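Local coordinates for protein xylose isomerase-like TIM barrel (Anabaena variabilis ATCC 29413, PDB 2QW5) that binds zinc and D-xylose in a TIM barrel and probably acts as an isomerase or epimerase on sugars or sugar phosphates, at residues L256-T268 and E320-I332. Residues are numbered along the deposited sequence; the frame is centred on the assembly and turned at random.
Sequences LHTSWLPWKSFLT and EAIKVTRKELKKI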
loop_
_atom_site.group_PDB
_atom_site.type_symbol
_atom_site.label_atom_id
_atom_site.label_comp_id
_atom_site.label_asym_id
_atom_site.label_seq_id
_atom_site.Cartn_x
_atom_site.Cartn_y
_atom_site.Cartn_z
ATOM N N LEU A 256 30.593 -4.318 -7.741
ATOM C CA LEU A 256 30.890 -4.117 -9.176
ATOM C C LEU A 256 31.809 -5.207 -9.764
ATOM O O LEU A 256 31.757 -5.513 -10.956
ATOM C CB LEU A 256 31.429 -2.690 -9.364
ATOM C CG LEU A 256 31.649 -2.122 -10.766
ATOM C CD1 LEU A 256 30.356 -2.173 -11.603
ATOM C CD2 LEU A 256 32.204 -0.703 -10.629
ATOM N N HIS A 257 32.595 -5.861 -8.910
ATOM C CA HIS A 257 33.564 -6.851 -9.370
ATOM C C HIS A 257 33.039 -8.284 -9.552
ATOM O O HIS A 257 33.771 -9.126 -10.091
ATOM C CB HIS A 257 34.809 -6.855 -8.466
ATOM C CG HIS A 257 34.542 -7.283 -7.065
ATOM N ND1 HIS A 257 33.695 -6.592 -6.227
ATOM C CD2 HIS A 257 35.068 -8.293 -6.329
ATOM C CE1 HIS A 257 33.689 -7.175 -5.040
ATOM N NE2 HIS A 257 34.514 -8.212 -5.075
ATOM N N THR A 258 31.811 -8.570 -9.087
ATOM C CA THR A 258 31.188 -9.882 -9.269
ATOM C C THR A 258 29.811 -9.633 -9.877
ATOM O O THR A 258 28.796 -9.493 -9.178
ATOM C CB THR A 258 31.102 -10.605 -7.954
ATOM O OG1 THR A 258 30.365 -9.783 -7.050
ATOM C CG2 THR A 258 32.488 -10.839 -7.403
ATOM N N SER A 259 29.777 -9.537 -11.189
ATOM C CA SER A 259 28.487 -9.214 -11.832
ATOM C C SER A 259 28.504 -9.481 -13.281
ATOM O O SER A 259 29.551 -9.729 -13.839
ATOM C CB SER A 259 28.138 -7.724 -11.640
ATOM O OG SER A 259 28.834 -6.865 -12.520
ATOM N N TRP A 260 27.307 -9.369 -13.873
ATOM C CA TRP A 260 27.115 -9.517 -15.310
ATOM C C TRP A 260 27.194 -8.195 -16.117
ATOM O O TRP A 260 26.694 -8.132 -17.239
ATOM C CB TRP A 260 25.794 -10.230 -15.554
ATOM C CG TRP A 260 25.877 -11.677 -15.261
ATOM C CD1 TRP A 260 25.563 -12.305 -14.098
ATOM C CD2 TRP A 260 26.348 -12.688 -16.158
ATOM N NE1 TRP A 260 25.770 -13.662 -14.229
ATOM C CE2 TRP A 260 26.257 -13.922 -15.481
ATOM C CE3 TRP A 260 26.763 -12.682 -17.506
ATOM C CZ2 TRP A 260 26.592 -15.146 -16.084
ATOM C CZ3 TRP A 260 27.122 -13.918 -18.105
ATOM C CH2 TRP A 260 27.026 -15.122 -17.383
ATOM N N LEU A 261 27.853 -7.157 -15.584
ATOM C CA LEU A 261 28.044 -5.899 -16.332
ATOM C C LEU A 261 28.887 -6.259 -17.556
ATOM O O LEU A 261 29.965 -6.778 -17.390
ATOM C CB LEU A 261 28.762 -4.831 -15.491
ATOM C CG LEU A 261 28.748 -3.368 -15.974
ATOM C CD1 LEU A 261 29.417 -2.549 -14.924
ATOM C CD2 LEU A 261 29.422 -3.106 -17.329
ATOM N N PRO A 262 28.385 -6.020 -18.774
ATOM C CA PRO A 262 29.073 -6.335 -20.031
ATOM C C PRO A 262 30.144 -5.287 -20.364
ATOM O O PRO A 262 29.981 -4.429 -21.227
ATOM C CB PRO A 262 27.918 -6.360 -21.036
ATOM C CG PRO A 262 26.992 -5.359 -20.550
ATOM C CD PRO A 262 27.077 -5.383 -19.046
ATOM N N TRP A 263 31.235 -5.362 -19.629
ATOM C CA TRP A 263 32.269 -4.364 -19.717
ATOM C C TRP A 263 32.717 -3.981 -21.103
ATOM O O TRP A 263 32.740 -2.773 -21.418
ATOM C CB TRP A 263 33.481 -4.783 -18.905
ATOM C CG TRP A 263 33.228 -4.896 -17.459
ATOM C CD1 TRP A 263 32.955 -6.046 -16.758
ATOM C CD2 TRP A 263 33.270 -3.834 -16.494
ATOM N NE1 TRP A 263 32.817 -5.752 -15.424
ATOM C CE2 TRP A 263 32.996 -4.404 -15.233
ATOM C CE3 TRP A 263 33.501 -2.446 -16.578
ATOM C CZ2 TRP A 263 32.945 -3.631 -14.055
ATOM C CZ3 TRP A 263 33.446 -1.685 -15.419
ATOM C CH2 TRP A 263 33.196 -2.283 -14.169
ATOM N N LYS A 264 33.027 -4.987 -21.922
ATOM C CA LYS A 264 33.582 -4.749 -23.267
ATOM C C LYS A 264 32.561 -4.094 -24.167
ATOM O O LYS A 264 32.849 -3.056 -24.795
ATOM C CB LYS A 264 34.072 -6.052 -23.906
ATOM C CG LYS A 264 34.845 -5.900 -25.191
ATOM C CD LYS A 264 35.174 -7.257 -25.807
ATOM C CE LYS A 264 36.077 -7.066 -27.037
ATOM N NZ LYS A 264 36.575 -8.350 -27.643
ATOM N N SER A 265 31.371 -4.698 -24.215
ATOM C CA SER A 265 30.273 -4.199 -25.070
ATOM C C SER A 265 29.690 -2.873 -24.683
ATOM O O SER A 265 29.208 -2.127 -25.550
ATOM C CB SER A 265 29.167 -5.238 -25.143
ATOM O OG SER A 265 29.591 -6.232 -26.024
ATOM N N PHE A 266 29.736 -2.574 -23.390
ATOM C CA PHE A 266 29.246 -1.306 -22.853
ATOM C C PHE A 266 30.307 -0.208 -23.007
ATOM O O PHE A 266 30.009 0.859 -23.503
ATOM C CB PHE A 266 28.835 -1.447 -21.374
ATOM C CG PHE A 266 28.351 -0.171 -20.775
ATOM C CD1 PHE A 266 27.082 0.324 -21.112
ATOM C CD2 PHE A 266 29.172 0.579 -19.915
ATOM C CE1 PHE A 266 26.624 1.533 -20.579
ATOM C CE2 PHE A 266 28.735 1.802 -19.383
ATOM C CZ PHE A 266 27.437 2.275 -19.710
ATOM N N LEU A 267 31.536 -0.464 -22.563
ATOM C CA LEU A 267 32.568 0.567 -22.579
ATOM C C LEU A 267 33.250 0.843 -23.914
ATOM O O LEU A 267 33.700 1.978 -24.125
ATOM C CB LEU A 267 33.666 0.299 -21.523
ATOM C CG LEU A 267 33.377 0.487 -20.025
ATOM C CD1 LEU A 267 34.608 0.117 -19.291
ATOM C CD2 LEU A 267 32.966 1.907 -19.685
ATOM N N THR A 268 33.386 -0.155 -24.771
ATOM C CA THR A 268 34.104 0.055 -26.040
ATOM C C THR A 268 33.558 1.235 -26.870
ATOM O O THR A 268 34.332 2.114 -27.212
ATOM C CB THR A 268 34.223 -1.230 -26.865
ATOM O OG1 THR A 268 35.022 -2.150 -26.113
ATOM C CG2 THR A 268 34.862 -0.942 -28.228
ATOM N N GLU A 320 37.543 -2.615 -4.601
ATOM C CA GLU A 320 37.394 -3.633 -5.656
ATOM C C GLU A 320 36.727 -3.045 -6.886
ATOM O O GLU A 320 37.025 -3.478 -8.000
ATOM C CB GLU A 320 36.543 -4.820 -5.180
ATOM C CG GLU A 320 37.154 -5.644 -4.066
ATOM C CD GLU A 320 38.395 -6.446 -4.482
ATOM O OE1 GLU A 320 38.491 -6.909 -5.642
ATOM O OE2 GLU A 320 39.286 -6.625 -3.623
ATOM N N ALA A 321 35.823 -2.089 -6.668
ATOM C CA ALA A 321 35.075 -1.422 -7.782
ATOM C C ALA A 321 36.033 -0.633 -8.736
ATOM O O ALA A 321 35.951 -0.752 -9.969
ATOM C CB ALA A 321 33.977 -0.501 -7.193
ATOM N N ILE A 322 36.934 0.164 -8.150
ATOM C CA ILE A 322 37.896 0.943 -8.942
ATOM C C ILE A 322 38.901 -0.007 -9.605
ATOM O O ILE A 322 39.258 0.229 -10.738
ATOM C CB ILE A 322 38.581 2.097 -8.150
ATOM C CG1 ILE A 322 39.452 2.977 -9.066
ATOM C CG2 ILE A 322 39.380 1.565 -6.929
ATOM C CD1 ILE A 322 39.660 4.425 -8.522
ATOM N N LYS A 323 39.332 -1.068 -8.894
ATOM C CA LYS A 323 40.264 -2.058 -9.433
ATOM C C LYS A 323 39.686 -2.736 -10.676
ATOM O O LYS A 323 40.338 -2.749 -11.732
ATOM C CB LYS A 323 40.712 -3.058 -8.358
ATOM C CG LYS A 323 41.678 -2.445 -7.310
ATOM C CD LYS A 323 41.898 -3.403 -6.127
ATOM C CE LYS A 323 42.907 -2.901 -5.059
ATOM N NZ LYS A 323 44.355 -2.906 -5.457
ATOM N N VAL A 324 38.448 -3.222 -10.590
ATOM C CA VAL A 324 37.796 -3.847 -11.763
ATOM C C VAL A 324 37.598 -2.857 -12.914
ATOM O O VAL A 324 37.875 -3.199 -14.054
ATOM C CB VAL A 324 36.492 -4.670 -11.428
ATOM C CG1 VAL A 324 35.292 -3.768 -11.042
ATOM C CG2 VAL A 324 36.113 -5.527 -12.631
ATOM N N THR A 325 37.124 -1.640 -12.618
ATOM C CA THR A 325 36.890 -0.596 -13.638
ATOM C C THR A 325 38.185 -0.283 -14.408
ATOM O O THR A 325 38.177 -0.210 -15.640
ATOM C CB THR A 325 36.298 0.702 -13.013
ATOM O OG1 THR A 325 35.081 0.378 -12.309
ATOM C CG2 THR A 325 36.042 1.789 -14.072
ATOM N N ARG A 326 39.286 -0.111 -13.679
ATOM C CA ARG A 326 40.600 0.147 -14.303
ATOM C C ARG A 326 41.125 -1.049 -15.112
ATOM O O ARG A 326 41.671 -0.841 -16.215
ATOM C CB ARG A 326 41.653 0.592 -13.263
ATOM C CG ARG A 326 41.377 1.960 -12.748
ATOM C CD ARG A 326 42.614 2.705 -12.328
ATOM N NE ARG A 326 42.340 4.105 -11.959
ATOM C CZ ARG A 326 42.107 5.117 -12.817
ATOM N NH1 ARG A 326 41.988 4.944 -14.149
ATOM N NH2 ARG A 326 41.919 6.333 -12.305
ATOM N N LYS A 327 40.900 -2.271 -14.600
ATOM C CA LYS A 327 41.294 -3.500 -15.270
ATOM C C LYS A 327 40.597 -3.597 -16.613
ATOM O O LYS A 327 41.215 -3.878 -17.634
ATOM C CB LYS A 327 40.930 -4.744 -14.445
ATOM C CG LYS A 327 41.721 -5.986 -14.871
ATOM C CD LYS A 327 41.436 -7.295 -14.112
ATOM C CE LYS A 327 40.361 -8.174 -14.784
ATOM N NZ LYS A 327 38.978 -7.621 -14.678
ATOM N N GLU A 328 39.304 -3.328 -16.601
ATOM C CA GLU A 328 38.463 -3.425 -17.797
ATOM C C GLU A 328 38.688 -2.309 -18.788
ATOM O O GLU A 328 38.591 -2.527 -20.008
ATOM C CB GLU A 328 36.997 -3.524 -17.370
ATOM C CG GLU A 328 36.713 -4.824 -16.580
ATOM C CD GLU A 328 36.871 -6.097 -17.396
ATOM O OE1 GLU A 328 36.688 -6.075 -18.641
ATOM O OE2 GLU A 328 37.165 -7.130 -16.760
ATOM N N LEU A 329 38.932 -1.117 -18.265
ATOM C CA LEU A 329 39.336 0.019 -19.095
ATOM C C LEU A 329 40.693 -0.285 -19.743
ATOM O O LEU A 329 40.848 -0.061 -20.930
ATOM C CB LEU A 329 39.398 1.333 -18.326
ATOM C CG LEU A 329 38.059 1.993 -18.014
ATOM C CD1 LEU A 329 38.286 3.045 -16.921
ATOM C CD2 LEU A 329 37.353 2.562 -19.276
ATOM N N LYS A 330 41.639 -0.827 -18.979
ATOM C CA LYS A 330 42.955 -1.214 -19.532
ATOM C C LYS A 330 42.833 -2.213 -20.690
ATOM O O LYS A 330 43.564 -2.082 -21.662
ATOM C CB LYS A 330 43.880 -1.758 -18.441
ATOM C CG LYS A 330 45.315 -1.977 -18.877
ATOM C CD LYS A 330 46.164 -2.450 -17.708
ATOM C CE LYS A 330 47.584 -2.804 -18.151
ATOM N NZ LYS A 330 48.278 -1.606 -18.671
ATOM N N LYS A 331 41.911 -3.177 -20.595
ATOM C CA LYS A 331 41.666 -4.156 -21.659
ATOM C C LYS A 331 41.193 -3.538 -22.962
ATOM O O LYS A 331 41.513 -4.056 -24.016
ATOM C CB LYS A 331 40.625 -5.202 -21.258
ATOM C CG LYS A 331 41.063 -6.171 -20.203
ATOM C CD LYS A 331 39.948 -7.153 -19.914
ATOM C CE LYS A 331 40.203 -7.954 -18.674
ATOM N NZ LYS A 331 39.007 -8.765 -18.338
ATOM N N ILE A 332 40.432 -2.455 -22.885
ATOM C CA ILE A 332 39.911 -1.765 -24.066
ATOM C C ILE A 332 41.008 -0.951 -24.774
ATOM O O ILE A 332 40.970 -0.835 -25.995
ATOM C CB ILE A 332 38.683 -0.891 -23.690
ATOM C CG1 ILE A 332 37.546 -1.804 -23.225
ATOM C CG2 ILE A 332 38.172 -0.034 -24.877
ATOM C CD1 ILE A 332 36.489 -1.066 -22.582
#
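Helix 263-268 meets helix 320-332 through Trp-263, Leu-267 and Thr-268, the two axes 10.0 Å apart and crossed at -72°, while the loop before it lays Leu-256 and His-257 along the earlier turns of 320-332. Trp-263 fills the middle of the contact. CG of Glu-328 sits over one face of its indole, 3.7 Å from the centroid of the five-membered ring, a CH-pi contact; Leu-261 CD1 lies against the opposite face. The far end of the indole reaches Val-324, with CZ2 3.8 Å from CG1, and passes close to the hydroxyl of Thr-325. A bend at chi2 (-66°) brings the Glu-328 carboxylate to the base of the tryptophan side chain, by CB and CG, its plane 26° from that of the ring, and its OE2 takes salt bridges from Lys-327 NZ and Lys-331 NZ on one face of the carboxylate, an arrangement that would restrain its swing. In the closed eight-stranded TIM barrel, this joins the helix after strand 243-248 to the C-terminal helix after the last strand, 278-280; Val-280 of that strand touches Leu-256, Ala-321 and Thr-325 from the barrel side. Leu-256 points toward the helix, setting its CD2 3.9 Å from Ala-321 CB and 3.5 Å from Thr-325 OG1, and its CG against Val-324 CG1. That hydroxyl donates to Ala-321 O at 2.7 Å, which satisfies it within its own helix. His-257 is sandwiched: Glu-320 CB stands almost centrally over one ring face, 3.6 Å from the centroid, and Thr-258 CG2 covers the other near the rim. Further along, Leu-267 packs its CD1 on Leu-329 CD2 and its CB against Ile-332 CD1, at 3.3 Å tighter than normal carbon packing, and Thr-268 borders the same isoleucine.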